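Local coordinates for protein pyocyanin demethylase (Mycobacterium fortuitum subsp. fortuitum DSM 46621 = ATCC 6841, PDB 5K21) that degrades the phenazine pyocyanin by a tautomerizing demethylation, an activity that inhibits Pseudomonas aeruginosa biofilms, and holds phenazin-1-ol in a beta-barrel pocket, at residues Q23-H27 with M39-S43; P70-E75 with A87-H93. All coordinates share one frame; numbering follows the deposited sequence.

In the fold
Interactions 1 and 2 are two antiparallel strand pairs of one eight-stranded barrel, their centres about 14 Å apart, with strand 51-65 lying between strands 39-48 and 70-80 in the sheet. Both reach the same phenazin-1-ol, interaction 1 from the inner face of its strands, interaction 2 through Cys-74 and through His-93 just past its strand end. The ligand hydroxyl is where they converge: O19 donates to Asp-40 OD2 at 2.6 Å and accepts from His-93 NE2 at 2.9 Å. Asp-40 OD2 and His-93 CE1 also pack directly, 3.8 Å apart. The Phe-42 ring lies with one face against the tricycle, while Cys-74, joined by a disulfide to Cys-60 on the intervening strand, meets its unsubstituted outer ring.

Interaction 1 (Q23-H27 with M39-S43); sequences QVAKH and MDIFS. With 6QF (phenazin-1-ol), chain F.
Val-24 and Phe-42 face each other across a non-hydrogen-bonded pair, the valine CG2 lying 3.9 Å from the phenylalanine CB, and both side chains turn into the ligand pocket. With chi1 at 56°, Phe-42 CG sits between its backbone N and carbonyl carbon, swinging the ring away from the neighbouring strand and against one face of phenazin-1-ol. There it lies flat against the tricycle, with ligand C3 3.5 Å above the plane and over the ring centre; a flat hydrocarbon suits a flat aromatic guest. Branched Val-24 lines the phenol ring, both methyls approaching ligand C1.

On the same face, Asp-40 reaches the ligand hydroxyl through one carboxylate oxygen, OD2 accepting from O19 at 2.6 Å. Its other oxygen, OD1, rests against the start of the extended Lys-26 chain, 3.3 Å from CG. The lysine NZ runs on past, staying 5.4 Å from OD2.

The other face, with Gln-23, Ala-25, His-27, Met-39, Ile-41 and Ser-43, turns to the second subunit of the trimer. The Ile-41 tip, CD1, comes obliquely to the His-27 ring, 3.9 Å from NE2, an atom that bonds to Gly-37 O of the second subunit. Small Ser-43 places OG 3.3 Å from Gln-23 N and also bonds that neighbour's Thr-63 and Asn-64.

Backbone bonds such as Ala-25 N to Ile-41 O, 2.8 Å, knit an antiparallel hairpin in the wall of an allene oxide cyclase-like barrel.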
# COMPACT_ATOMS: atom_id res chain seq x y z
N GLN B 23 -12.41 -11.76 -9.15
CA GLN B 23 -13.35 -11.34 -8.10
C GLN B 23 -13.11 -9.87 -7.81
O GLN B 23 -11.98 -9.39 -7.82
CB GLN B 23 -13.19 -12.16 -6.81
CG GLN B 23 -13.47 -13.63 -7.00
CD GLN B 23 -13.32 -14.45 -5.73
OE1 GLN B 23 -13.10 -13.91 -4.65
NE2 GLN B 23 -13.43 -15.77 -5.85
N VAL B 24 -14.19 -9.15 -7.51
CA VAL B 24 -14.10 -7.72 -7.27
C VAL B 24 -15.10 -7.33 -6.20
O VAL B 24 -16.22 -7.85 -6.17
CB VAL B 24 -14.37 -6.92 -8.56
CG1 VAL B 24 -14.32 -5.41 -8.28
CG2 VAL B 24 -13.40 -7.34 -9.68
N ALA B 25 -14.68 -6.43 -5.32
CA ALA B 25 -15.57 -5.76 -4.38
C ALA B 25 -15.44 -4.26 -4.56
O ALA B 25 -14.33 -3.73 -4.47
CB ALA B 25 -15.28 -6.15 -2.93
N LYS B 26 -16.55 -3.58 -4.78
CA LYS B 26 -16.57 -2.12 -4.80
C LYS B 26 -17.19 -1.66 -3.49
O LYS B 26 -18.39 -1.83 -3.27
CB LYS B 26 -17.33 -1.58 -6.01
CG LYS B 26 -16.64 -1.90 -7.31
CD LYS B 26 -17.42 -1.53 -8.55
CE LYS B 26 -16.52 -1.79 -9.76
NZ LYS B 26 -17.19 -1.81 -11.08
N HIS B 27 -16.36 -1.16 -2.58
CA HIS B 27 -16.86 -0.68 -1.30
C HIS B 27 -17.37 0.75 -1.47
O HIS B 27 -16.59 1.67 -1.74
CB HIS B 27 -15.76 -0.71 -0.25
CG HIS B 27 -15.35 -2.09 0.17
ND1 HIS B 27 -16.24 -3.14 0.29
CD2 HIS B 27 -14.13 -2.59 0.48
CE1 HIS B 27 -15.58 -4.23 0.66
NE2 HIS B 27 -14.31 -3.92 0.80
N MET B 39 -13.61 2.41 -2.20
CA MET B 39 -12.47 1.53 -2.42
C MET B 39 -12.89 0.32 -3.22
O MET B 39 -13.98 -0.23 -3.03
CB MET B 39 -11.93 1.12 -1.05
CG MET B 39 -10.79 0.18 -1.02
SD MET B 39 -10.58 -0.32 0.71
CE MET B 39 -10.75 1.21 1.59
N ASP B 40 -12.01 -0.10 -4.12
CA ASP B 40 -12.18 -1.34 -4.87
C ASP B 40 -11.06 -2.29 -4.49
O ASP B 40 -9.90 -1.89 -4.44
CB ASP B 40 -12.13 -1.10 -6.37
CG ASP B 40 -13.27 -0.27 -6.88
OD1 ASP B 40 -14.24 -0.00 -6.12
OD2 ASP B 40 -13.18 0.14 -8.05
N ILE B 41 -11.42 -3.55 -4.26
CA ILE B 41 -10.46 -4.61 -4.00
C ILE B 41 -10.73 -5.69 -5.04
O ILE B 41 -11.89 -6.01 -5.32
CB ILE B 41 -10.58 -5.14 -2.56
CG1 ILE B 41 -10.21 -4.01 -1.58
CG2 ILE B 41 -9.67 -6.34 -2.35
CD1 ILE B 41 -10.53 -4.28 -0.12
N PHE B 42 -9.68 -6.19 -5.69
CA PHE B 42 -9.92 -7.02 -6.86
C PHE B 42 -8.80 -8.03 -7.09
O PHE B 42 -7.69 -7.90 -6.58
CB PHE B 42 -10.06 -6.16 -8.12
CG PHE B 42 -8.87 -5.28 -8.36
CD1 PHE B 42 -8.75 -4.06 -7.72
CD2 PHE B 42 -7.83 -5.70 -9.17
CE1 PHE B 42 -7.63 -3.25 -7.92
CE2 PHE B 42 -6.73 -4.92 -9.36
CZ PHE B 42 -6.63 -3.69 -8.73
N SER B 43 -9.12 -9.03 -7.91
CA SER B 43 -8.17 -10.02 -8.39
C SER B 43 -8.48 -10.27 -9.85
O SER B 43 -9.62 -10.09 -10.29
CB SER B 43 -8.24 -11.35 -7.60
OG SER B 43 -9.56 -11.87 -7.55
C4 6QF F . -9.66 -1.98 -10.68
C5 6QF F . -10.99 -1.73 -10.09
C6 6QF F . -12.02 -2.62 -10.17
C10 6QF F . -7.27 -2.68 -11.86
C13 6QF F . -4.95 -2.09 -12.37
C15 6QF F . -6.29 -0.53 -11.16
C1 6QF F . -11.82 -3.88 -10.84
C2 6QF F . -10.63 -4.16 -11.39
C3 6QF F . -9.49 -3.25 -11.35
N7 6QF F . -8.30 -3.57 -11.92
N8 6QF F . -8.64 -1.09 -10.62
C9 6QF F . -7.44 -1.42 -11.19
C11 6QF F . -5.97 -2.95 -12.44
C14 6QF F . -5.11 -0.84 -11.71
O19 6QF F . -11.15 -0.55 -9.47

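Interaction 2 (P70-E75 with A87-H93); sequences PMTYCE and ARSLTPH. With 6QF (phenazin-1-ol), chain F.
Strands 70-75 and 87-92 run antiparallel at 165°, their axes 4.6 Å apart at closest approach. Reciprocal amide bonds join Thr-72 to Thr-91 and Cys-74 to Ser-89, and His-93 N extends the ladder beyond the strand end to Pro-70 O at 2.7 Å. Pro-92 suits a non-hydrogen-bonded position, having no amide hydrogen to offer; Met-71, bent at chi2 and chi3, lays SD against Pro-92 CD.

The pair forms a hairpin of the allene oxide cyclase-like barrel. On its inner face, one water links Thr-72 OG1, Ser-89 OG and Thr-91 OG1, three short hydroxyl side chains whose oxygens all turn to it. His-93 CB rests on Thr-72 CG2 at 3.4 Å, and its CG lies anti to the backbone N (chi1 -168°), directing the imidazole to phenazin-1-ol: NE2 donates to O19 at 2.9 Å, the hydroxyl lying at the ring edge.

On the outer face, Tyr-73 OH donates to the anti lone pair of Glu-75 OE2 at 2.8 Å. That OH lies over one face of the Arg-88 guanidinium, ring and guanidinium planes 39° apart; Glu-75 OE2 also lies over a guanidinium face, 3.5 Å from NH1, making a purely electrostatic salt bridge. Arg-88 NH2 bonds to Thr-77 OG1 of the third subunit, while Glu-75 OE1 pairs with Arg-88 of the second.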
# COMPACT_ATOMS: atom_id res chain seq x y z
N PRO B 70 -12.67 11.21 -11.07
CA PRO B 70 -12.43 10.45 -9.84
C PRO B 70 -11.00 9.91 -9.81
O PRO B 70 -10.63 9.08 -10.64
CB PRO B 70 -13.46 9.32 -9.93
CG PRO B 70 -13.63 9.08 -11.39
CD PRO B 70 -13.30 10.38 -12.11
N MET B 71 -10.20 10.40 -8.87
CA MET B 71 -8.81 9.99 -8.72
C MET B 71 -8.72 8.79 -7.78
O MET B 71 -9.36 8.78 -6.73
CB MET B 71 -7.96 11.12 -8.15
CG MET B 71 -7.75 12.32 -9.07
SD MET B 71 -6.60 12.01 -10.42
CE MET B 71 -5.10 11.57 -9.55
N THR B 72 -7.91 7.80 -8.16
CA THR B 72 -7.66 6.65 -7.30
C THR B 72 -6.17 6.48 -7.09
O THR B 72 -5.36 6.65 -8.02
CB THR B 72 -8.17 5.29 -7.85
OG1 THR B 72 -7.66 5.06 -9.17
CG2 THR B 72 -9.68 5.20 -7.82
N TYR B 73 -5.84 6.12 -5.86
CA TYR B 73 -4.56 5.54 -5.52
C TYR B 73 -4.71 4.02 -5.60
O TYR B 73 -5.55 3.45 -4.90
CB TYR B 73 -4.13 5.99 -4.12
CG TYR B 73 -3.04 5.14 -3.54
CD1 TYR B 73 -1.88 4.89 -4.25
CD2 TYR B 73 -3.16 4.60 -2.27
CE1 TYR B 73 -0.87 4.11 -3.73
CE2 TYR B 73 -2.15 3.81 -1.73
CZ TYR B 73 -1.01 3.58 -2.47
OH TYR B 73 0.01 2.81 -1.96
N CYS B 74 -3.95 3.39 -6.50
CA CYS B 74 -4.05 1.95 -6.72
C CYS B 74 -2.72 1.27 -6.45
O CYS B 74 -1.65 1.82 -6.76
CB CYS B 74 -4.48 1.61 -8.14
SG CYS B 74 -6.12 2.15 -8.56
N GLU B 75 -2.82 0.09 -5.85
CA GLU B 75 -1.70 -0.81 -5.62
C GLU B 75 -2.04 -2.15 -6.24
O GLU B 75 -3.15 -2.66 -6.07
CB GLU B 75 -1.43 -1.00 -4.12
CG GLU B 75 -0.66 0.10 -3.42
CD GLU B 75 0.86 0.00 -3.63
OE1 GLU B 75 1.32 -0.88 -4.39
OE2 GLU B 75 1.59 0.80 -3.00
N ALA B 87 3.20 -2.70 -8.62
CA ALA B 87 2.91 -1.47 -9.33
C ALA B 87 1.99 -0.60 -8.49
O ALA B 87 1.21 -1.09 -7.66
CB ALA B 87 2.27 -1.74 -10.69
N ARG B 88 2.04 0.71 -8.75
CA ARG B 88 1.17 1.64 -8.05
C ARG B 88 0.89 2.83 -8.96
O ARG B 88 1.67 3.14 -9.86
CB ARG B 88 1.77 2.12 -6.73
CG ARG B 88 3.04 2.94 -6.91
CD ARG B 88 3.68 3.23 -5.57
NE ARG B 88 2.97 4.26 -4.81
CZ ARG B 88 3.05 4.40 -3.50
NH1 ARG B 88 3.77 3.55 -2.78
NH2 ARG B 88 2.39 5.38 -2.89
N SER B 89 -0.25 3.47 -8.72
CA SER B 89 -0.66 4.61 -9.52
C SER B 89 -1.46 5.58 -8.67
O SER B 89 -2.04 5.21 -7.64
CB SER B 89 -1.49 4.19 -10.74
OG SER B 89 -2.63 3.42 -10.38
N LEU B 90 -1.44 6.84 -9.10
CA LEU B 90 -2.37 7.86 -8.63
C LEU B 90 -2.87 8.55 -9.89
O LEU B 90 -2.18 9.41 -10.45
CB LEU B 90 -1.71 8.84 -7.67
CG LEU B 90 -2.62 9.98 -7.19
CD1 LEU B 90 -3.70 9.42 -6.26
CD2 LEU B 90 -1.84 11.06 -6.47
N THR B 91 -4.02 8.14 -10.39
CA THR B 91 -4.47 8.58 -11.71
C THR B 91 -5.97 8.68 -11.69
O THR B 91 -6.63 8.12 -10.80
CB THR B 91 -4.05 7.59 -12.81
OG1 THR B 91 -4.74 6.35 -12.58
CG2 THR B 91 -2.56 7.32 -12.81
N PRO B 92 -6.56 9.34 -12.68
CA PRO B 92 -8.00 9.21 -12.87
C PRO B 92 -8.38 7.75 -13.03
O PRO B 92 -7.64 6.94 -13.60
CB PRO B 92 -8.26 10.01 -14.15
CG PRO B 92 -7.14 11.02 -14.20
CD PRO B 92 -5.95 10.31 -13.61
N HIS B 93 -9.54 7.40 -12.48
CA HIS B 93 -10.04 6.03 -12.51
C HIS B 93 -11.23 6.00 -13.46
O HIS B 93 -12.40 5.97 -13.06
CB HIS B 93 -10.41 5.57 -11.10
CG HIS B 93 -10.66 4.10 -10.99
ND1 HIS B 93 -11.92 3.55 -11.02
CD2 HIS B 93 -9.80 3.06 -10.85
CE1 HIS B 93 -11.84 2.24 -10.90
NE2 HIS B 93 -10.56 1.92 -10.79
C4 6QF F . -9.66 -1.98 -10.68
C5 6QF F . -10.99 -1.73 -10.09
C6 6QF F . -12.02 -2.62 -10.17
C10 6QF F . -7.27 -2.68 -11.86
C13 6QF F . -4.95 -2.09 -12.37
C15 6QF F . -6.29 -0.53 -11.16
C1 6QF F . -11.82 -3.88 -10.84
C2 6QF F . -10.63 -4.16 -11.39
C3 6QF F . -9.49 -3.25 -11.35
N7 6QF F . -8.30 -3.57 -11.92
N8 6QF F . -8.64 -1.09 -10.62
C9 6QF F . -7.44 -1.42 -11.19
C11 6QF F . -5.97 -2.95 -12.44
C14 6QF F . -5.11 -0.84 -11.71
O19 6QF F . -11.15 -0.55 -9.47
O HOH W 1 -4.99 4.87 -10.33